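Local coordinates for acinetobacter secreted protease CpaA (Acinetobacter nosocomialis M2, PDB 6O38), which probably cleaves glycoprotein substrates as a secreted zinc metalloprotease, exported by type II secretion with the help of its dedicated chaperone CpaB, at residues Val421-Pro429 and Asp443-Ile453; Tyr459-Cys470 and Gly484-Ser492. All coordinates share one frame; numbering follows the deposited sequence.

Contact 1: Val421-Pro429 and Asp443-Ile453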
# COMPACT_ATOMS: atom_id res chain seq x y z
N VAL A 421 22.02 3.18 15.00
CA VAL A 421 23.44 3.42 15.20
C VAL A 421 24.08 2.36 16.08
O VAL A 421 25.29 2.45 16.36
CB VAL A 421 23.69 4.82 15.79
CG1 VAL A 421 23.22 5.89 14.81
CG2 VAL A 421 22.96 4.97 17.12
N GLY A 422 23.33 1.36 16.52
CA GLY A 422 23.87 0.31 17.34
C GLY A 422 22.89 -0.81 17.60
O GLY A 422 21.68 -0.58 17.66
N TYR A 423 23.40 -2.03 17.75
CA TYR A 423 22.56 -3.20 18.03
C TYR A 423 23.24 -4.03 19.11
O TYR A 423 24.36 -4.50 18.91
CB TYR A 423 22.33 -4.03 16.76
CG TYR A 423 21.57 -5.32 17.00
CD1 TYR A 423 20.18 -5.34 16.95
CD2 TYR A 423 22.24 -6.51 17.25
CE1 TYR A 423 19.48 -6.52 17.16
CE2 TYR A 423 21.55 -7.69 17.46
CZ TYR A 423 20.17 -7.68 17.41
OH TYR A 423 19.48 -8.86 17.62
N ILE A 424 22.57 -4.20 20.24
CA ILE A 424 23.13 -4.93 21.38
C ILE A 424 22.16 -6.03 21.77
O ILE A 424 20.94 -5.89 21.65
CB ILE A 424 23.43 -4.01 22.58
CG1 ILE A 424 22.14 -3.41 23.15
CG2 ILE A 424 24.41 -2.92 22.19
CD1 ILE A 424 22.35 -2.63 24.43
N THR A 425 22.72 -7.14 22.24
CA THR A 425 21.95 -8.25 22.78
C THR A 425 21.98 -8.17 24.30
O THR A 425 23.06 -8.25 24.90
CB THR A 425 22.50 -9.59 22.30
OG1 THR A 425 22.15 -9.80 20.92
CG2 THR A 425 21.95 -10.73 23.14
N TYR A 426 20.81 -8.01 24.91
CA TYR A 426 20.75 -7.77 26.34
C TYR A 426 19.32 -7.98 26.83
O TYR A 426 18.37 -7.64 26.13
CB TYR A 426 21.22 -6.36 26.70
CG TYR A 426 21.15 -6.05 28.17
CD1 TYR A 426 22.09 -6.56 29.05
CD2 TYR A 426 20.13 -5.26 28.68
CE1 TYR A 426 22.03 -6.28 30.41
CE2 TYR A 426 20.06 -4.98 30.03
CZ TYR A 426 21.01 -5.49 30.89
OH TYR A 426 20.93 -5.20 32.23
N LYS A 427 19.19 -8.54 28.03
CA LYS A 427 17.90 -8.75 28.68
C LYS A 427 17.70 -7.69 29.75
O LYS A 427 18.45 -7.65 30.73
CB LYS A 427 17.82 -10.15 29.28
CG LYS A 427 16.72 -10.34 30.31
CD LYS A 427 15.41 -10.76 29.67
CE LYS A 427 14.36 -11.07 30.73
NZ LYS A 427 13.70 -9.84 31.25
N ILE A 428 16.71 -6.83 29.56
CA ILE A 428 16.38 -5.84 30.59
C ILE A 428 15.75 -6.56 31.78
O ILE A 428 14.80 -7.34 31.60
CB ILE A 428 15.43 -4.78 30.03
CG1 ILE A 428 16.07 -4.09 28.82
CG2 ILE A 428 15.08 -3.76 31.10
CD1 ILE A 428 15.24 -2.95 28.27
N PRO A 429 16.24 -6.35 33.01
CA PRO A 429 15.67 -7.07 34.16
C PRO A 429 14.25 -6.63 34.46
O PRO A 429 14.03 -5.54 35.02
CB PRO A 429 16.63 -6.72 35.30
CG PRO A 429 17.87 -6.21 34.64
CD PRO A 429 17.42 -5.55 33.38
N ASP A 443 18.70 1.50 33.21
CA ASP A 443 19.60 0.36 33.05
C ASP A 443 20.97 0.82 32.59
O ASP A 443 21.10 1.51 31.57
CB ASP A 443 18.99 -0.62 32.05
CG ASP A 443 19.75 -1.94 31.98
OD1 ASP A 443 21.00 -1.93 31.87
OD2 ASP A 443 19.09 -2.99 32.05
N THR A 444 22.00 0.44 33.35
CA THR A 444 23.34 0.95 33.10
C THR A 444 23.89 0.42 31.78
O THR A 444 24.59 1.14 31.06
CB THR A 444 24.27 0.58 34.26
OG1 THR A 444 23.64 0.93 35.50
CG2 THR A 444 25.59 1.32 34.16
N THR A 445 23.58 -0.83 31.45
CA THR A 445 24.11 -1.43 30.23
C THR A 445 23.59 -0.72 28.98
O THR A 445 24.36 -0.38 28.08
CB THR A 445 23.77 -2.92 30.18
OG1 THR A 445 24.54 -3.62 31.17
CG2 THR A 445 24.08 -3.50 28.81
N VAL A 446 22.28 -0.48 28.93
CA VAL A 446 21.70 0.13 27.73
C VAL A 446 21.96 1.64 27.69
O VAL A 446 22.09 2.21 26.61
CB VAL A 446 20.20 -0.20 27.63
CG1 VAL A 446 19.89 -1.52 28.32
CG2 VAL A 446 19.34 0.93 28.19
N GLN A 447 22.04 2.30 28.85
CA GLN A 447 22.24 3.74 28.85
C GLN A 447 23.70 4.13 28.60
O GLN A 447 23.96 5.17 27.99
CB GLN A 447 21.75 4.35 30.16
CG GLN A 447 20.24 4.29 30.34
CD GLN A 447 19.48 5.06 29.27
OE1 GLN A 447 19.97 6.05 28.73
NE2 GLN A 447 18.27 4.60 28.96
N ASN A 448 24.65 3.31 29.05
CA ASN A 448 26.04 3.55 28.69
C ASN A 448 26.26 3.36 27.19
O ASN A 448 26.94 4.17 26.55
CB ASN A 448 26.98 2.63 29.48
CG ASN A 448 27.04 2.98 30.95
OD1 ASN A 448 26.64 4.07 31.36
ND2 ASN A 448 27.56 2.06 31.75
N GLU A 449 25.70 2.30 26.62
CA GLU A 449 25.79 2.09 25.19
C GLU A 449 25.06 3.18 24.42
O GLU A 449 25.50 3.57 23.33
CB GLU A 449 25.24 0.71 24.82
CG GLU A 449 25.37 0.36 23.34
CD GLU A 449 26.81 0.22 22.89
OE1 GLU A 449 27.69 -0.05 23.75
OE2 GLU A 449 27.08 0.36 21.68
N ARG A 450 23.94 3.67 24.96
CA ARG A 450 23.24 4.79 24.34
C ARG A 450 24.14 6.02 24.27
O ARG A 450 24.20 6.70 23.24
CB ARG A 450 21.96 5.10 25.12
CG ARG A 450 21.13 6.23 24.53
CD ARG A 450 20.07 6.69 25.52
NE ARG A 450 19.25 7.77 24.98
CZ ARG A 450 18.27 8.37 25.65
NH1 ARG A 450 17.99 8.00 26.89
NH2 ARG A 450 17.57 9.35 25.08
N LYS A 451 24.85 6.32 25.36
CA LYS A 451 25.72 7.49 25.38
C LYS A 451 26.97 7.25 24.54
O LYS A 451 27.49 8.19 23.91
CB LYS A 451 26.11 7.83 26.82
CG LYS A 451 25.04 8.59 27.58
CD LYS A 451 25.33 8.61 29.08
CE LYS A 451 24.16 8.05 29.88
NZ LYS A 451 24.47 7.97 31.33
N ARG A 452 27.48 6.02 24.53
CA ARG A 452 28.70 5.72 23.79
C ARG A 452 28.53 5.98 22.29
O ARG A 452 29.44 6.51 21.64
CB ARG A 452 29.13 4.28 24.03
CG ARG A 452 30.55 3.97 23.57
CD ARG A 452 30.86 2.49 23.69
NE ARG A 452 30.08 1.68 22.75
CZ ARG A 452 30.38 1.53 21.47
NH1 ARG A 452 31.46 2.12 20.96
NH2 ARG A 452 29.62 0.78 20.69
N ILE A 453 27.38 5.62 21.74
CA ILE A 453 27.12 5.78 20.31
C ILE A 453 26.24 6.99 20.02
O ILE A 453 25.86 7.21 18.86
CB ILE A 453 26.51 4.51 19.71
CG1 ILE A 453 25.09 4.30 20.25
CG2 ILE A 453 27.38 3.30 20.02
CD1 ILE A 453 24.45 2.99 19.82
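The ring of Tyr426 has Thr445 over one face and Asp443 at its edge. CG2 of Thr445 makes a CH-pi contact over that face, 3.8 Å from the centroid of the Tyr426 ring and 18° off its normal. Val446 approaches the same ring obliquely, CG1 lying 3.8 Å from CD2 of Tyr426. At the edge, Tyr426 OH donates to the syn lone pair of Asp443 OD2 (2.9 Å), with ring and carboxylate nearly perpendicular at 85°. With CG of Tyr426 anti to the backbone N (chi1 179°), the ring extends to the start of helix 444-452, where Asp443 is the N-cap. Its other oxygen, OD1, accepts from Thr445 N at 2.8 Å.

Farther along, CG2 of Ile424 lies against the aliphatic CG of Glu449 (3.6 Å), the two side chains running antiparallel past one another. Arg452 holds both carboxylate oxygens of Glu449, NE on OE1 and NH2 on OE2, in a salt bridge. At the far end, Val421 CG2 meets Ile453 CD1 at 3.7 Å, and Ile453 CD1 also packs on CA of Gly422.

The carboxylate of Asp443 thus serves two donors, one oxygen each, tying the tyrosine hydroxyl to the helix N-terminus; this would probably stabilise the carboxylate's negative charge.

Contact 2: Tyr459-Cys470 and Gly484-Ser492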
# COMPACT_ATOMS: atom_id res chain seq x y z
N TYR A 459 15.24 1.36 21.58
CA TYR A 459 14.09 0.50 21.32
C TYR A 459 14.45 -0.93 21.69
O TYR A 459 15.56 -1.39 21.39
CB TYR A 459 13.65 0.58 19.86
CG TYR A 459 12.24 0.07 19.63
CD1 TYR A 459 12.01 -1.27 19.36
CD2 TYR A 459 11.15 0.93 19.69
CE1 TYR A 459 10.73 -1.74 19.15
CE2 TYR A 459 9.87 0.47 19.48
CZ TYR A 459 9.67 -0.87 19.21
OH TYR A 459 8.39 -1.34 19.01
N TYR A 460 13.51 -1.62 22.33
CA TYR A 460 13.77 -2.92 22.94
C TYR A 460 12.84 -3.96 22.34
O TYR A 460 11.62 -3.74 22.24
CB TYR A 460 13.58 -2.86 24.46
CG TYR A 460 13.76 -4.18 25.16
CD1 TYR A 460 15.00 -4.81 25.21
CD2 TYR A 460 12.68 -4.81 25.78
CE1 TYR A 460 15.16 -6.02 25.86
CE2 TYR A 460 12.84 -6.01 26.43
CZ TYR A 460 14.08 -6.62 26.47
OH TYR A 460 14.23 -7.82 27.11
N GLN A 461 13.41 -5.10 21.94
CA GLN A 461 12.66 -6.24 21.41
C GLN A 461 12.85 -7.40 22.37
O GLN A 461 13.93 -7.98 22.44
CB GLN A 461 13.13 -6.59 20.00
CG GLN A 461 12.57 -7.90 19.46
CD GLN A 461 12.96 -8.13 18.01
OE1 GLN A 461 12.21 -7.78 17.10
NE2 GLN A 461 14.13 -8.72 17.80
N GLY A 462 11.79 -7.74 23.12
CA GLY A 462 11.88 -8.74 24.17
C GLY A 462 10.84 -9.83 24.00
O GLY A 462 10.03 -9.82 23.07
N ASN A 463 10.89 -10.79 24.93
CA ASN A 463 9.96 -11.91 24.95
C ASN A 463 9.16 -11.97 26.24
O ASN A 463 8.45 -12.96 26.48
CB ASN A 463 10.72 -13.23 24.73
CG ASN A 463 9.81 -14.38 24.35
OD1 ASN A 463 8.86 -14.21 23.58
ND2 ASN A 463 10.08 -15.56 24.91
N GLU A 464 9.25 -10.95 27.09
CA GLU A 464 8.47 -10.91 28.31
C GLU A 464 6.99 -10.68 28.00
O GLU A 464 6.66 -10.03 27.01
CB GLU A 464 8.98 -9.81 29.24
CG GLU A 464 10.47 -9.90 29.58
CD GLU A 464 11.36 -9.35 28.47
OE1 GLU A 464 10.84 -8.65 27.59
OE2 GLU A 464 12.58 -9.63 28.49
N PRO A 465 6.09 -11.22 28.82
CA PRO A 465 4.66 -10.96 28.60
C PRO A 465 4.29 -9.53 28.98
O PRO A 465 4.69 -9.04 30.04
CB PRO A 465 3.97 -11.99 29.49
CG PRO A 465 4.97 -12.26 30.58
CD PRO A 465 6.32 -12.17 29.92
N GLY A 466 3.52 -8.88 28.12
CA GLY A 466 3.00 -7.56 28.43
C GLY A 466 1.79 -7.60 29.36
O GLY A 466 1.07 -8.60 29.46
N ASP A 467 1.58 -6.49 30.06
CA ASP A 467 0.45 -6.33 30.98
C ASP A 467 -0.72 -5.69 30.23
O ASP A 467 -1.06 -4.51 30.41
CB ASP A 467 0.84 -5.49 32.19
CG ASP A 467 1.86 -6.17 33.07
OD1 ASP A 467 1.90 -7.42 33.09
OD2 ASP A 467 2.62 -5.46 33.75
N GLY A 468 -1.35 -6.48 29.37
CA GLY A 468 -2.51 -6.03 28.63
C GLY A 468 -2.24 -5.59 27.21
O GLY A 468 -3.09 -4.91 26.62
N GLY A 469 -1.09 -5.95 26.64
CA GLY A 469 -0.72 -5.54 25.30
C GLY A 469 0.72 -5.86 24.99
O GLY A 469 1.53 -6.04 25.91
N CYS A 470 1.06 -5.93 23.71
CA CYS A 470 2.40 -6.33 23.29
C CYS A 470 3.33 -5.16 22.95
O CYS A 470 4.45 -5.40 22.51
CB CYS A 470 2.30 -7.29 22.10
SG CYS A 470 1.52 -6.69 20.58
N GLY A 484 11.10 2.70 23.64
CA GLY A 484 9.93 1.97 23.19
C GLY A 484 10.24 0.48 23.13
O GLY A 484 11.40 0.07 23.06
N ALA A 485 9.18 -0.32 23.17
CA ALA A 485 9.36 -1.76 23.22
C ALA A 485 8.15 -2.48 22.63
O ALA A 485 7.02 -1.99 22.72
CB ALA A 485 9.61 -2.25 24.65
N ASN A 486 8.41 -3.64 22.03
CA ASN A 486 7.37 -4.59 21.66
C ASN A 486 7.92 -5.99 21.84
O ASN A 486 9.14 -6.19 21.94
CB ASN A 486 6.86 -4.38 20.22
CG ASN A 486 7.93 -4.66 19.18
OD1 ASN A 486 8.56 -3.75 18.66
ND2 ASN A 486 8.11 -5.94 18.84
N ASP A 487 7.03 -6.97 21.87
CA ASP A 487 7.42 -8.36 22.01
C ASP A 487 7.36 -9.06 20.65
O ASP A 487 7.15 -8.43 19.61
CB ASP A 487 6.56 -9.06 23.07
CG ASP A 487 5.15 -9.37 22.58
OD1 ASP A 487 4.75 -8.89 21.50
OD2 ASP A 487 4.43 -10.10 23.29
N ILE A 488 7.54 -10.38 20.65
CA ILE A 488 7.38 -11.18 19.45
C ILE A 488 6.17 -12.10 19.52
O ILE A 488 5.72 -12.59 18.47
CB ILE A 488 8.65 -11.99 19.14
CG1 ILE A 488 8.93 -13.00 20.26
CG2 ILE A 488 9.84 -11.06 18.96
CD1 ILE A 488 10.08 -13.93 19.97
N ALA A 489 5.64 -12.38 20.72
CA ALA A 489 4.48 -13.25 20.85
C ALA A 489 3.29 -12.73 20.04
O ALA A 489 2.69 -13.47 19.25
CB ALA A 489 4.10 -13.39 22.33
N GLY A 490 2.93 -11.46 20.23
CA GLY A 490 1.73 -10.93 19.61
C GLY A 490 1.95 -9.76 18.68
O GLY A 490 1.11 -9.48 17.82
N CYS A 491 3.08 -9.07 18.82
CA CYS A 491 3.38 -7.89 18.03
C CYS A 491 4.28 -8.26 16.85
O CYS A 491 5.22 -9.05 17.00
CB CYS A 491 4.06 -6.81 18.88
SG CYS A 491 2.97 -5.59 19.66
N SER A 492 3.99 -7.68 15.69
CA SER A 492 4.83 -7.83 14.51
C SER A 492 5.76 -6.62 14.40
O SER A 492 5.76 -5.71 15.23
CB SER A 492 3.98 -8.00 13.26
OG SER A 492 3.47 -6.75 12.81
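Tyr459 lays its ring against the neighbouring strand, with Gly484 O and Ala485 N over one face. Its extended first torsion carries the ring across that strand, hydroxyl towards Asn486, whose OD1 accepts from it in the ring plane. Ring and amide planes are 49° apart. The modelled OH to OD1 separation is very short, so the exact length is doubtful. The amide is held at its other end too, ND2 of Asn486 donating to Asp487 O at 2.8 Å. On the opposite face of the sheet, Ala485 CB sits at the edge of the Tyr460 ring, 4.0 Å from Tyr460 CB, while Tyr460 OH reaches away to Glu464 OE2.

Between the two faces the strands run parallel, 17° apart. Tyr460 N donates to Gly484 O (2.8 Å), Asn486 N to Tyr460 O (3.2 Å) and Gly462 N to Asn486 O (3.3 Å). The chain then loops back, and Cys470 O accepts from Asp487 N on the other side of the 484-487 strand.

The Cys470-Cys491 disulfide (2.0 Å between the SG atoms, chi3 79°) ties the end of the returning chain to the turn that follows strand 484-487. Beside it, Asp487 OD1 accepts from Cys491 N at 3.2 Å and more weakly from Gly490 N. Cys470 and Cys491 also pack on Thr169 and Val168 of the chaperone CpaB.

Parallel strands 457-462 and 483-487, with intervening strand 471-473 antiparallel on the outer side of 483-487, before a helix carrying zinc ligands His498 and His502, are consistent with the N-terminal subdomain of a metzincin-type protease, in keeping with the reprolysin-like family.

How the contacts relate
Contact 1 closes before contact 2 opens, so the two follow in series within the reprolysin-like catalytic region, their centres 18 Å apart. Helix 444-452 is followed, after a short connection, by strand 457-462. Strands 416-425 and 457-462 both pair in parallel with strand 367-381, which places them on either side of it; contact 1 packs a helix near the surface, whereas contact 2 carries the sheet on to strand 483-487. They meet directly where Lys427 NZ forms a salt bridge with Glu464 OE2 (3.0 Å) and Ile428 CD1 packs on Tyr460 CD1. The arrangement runs from a helix-covered flank towards the zinc site of His498, His502 and His508 and the CpaB interface.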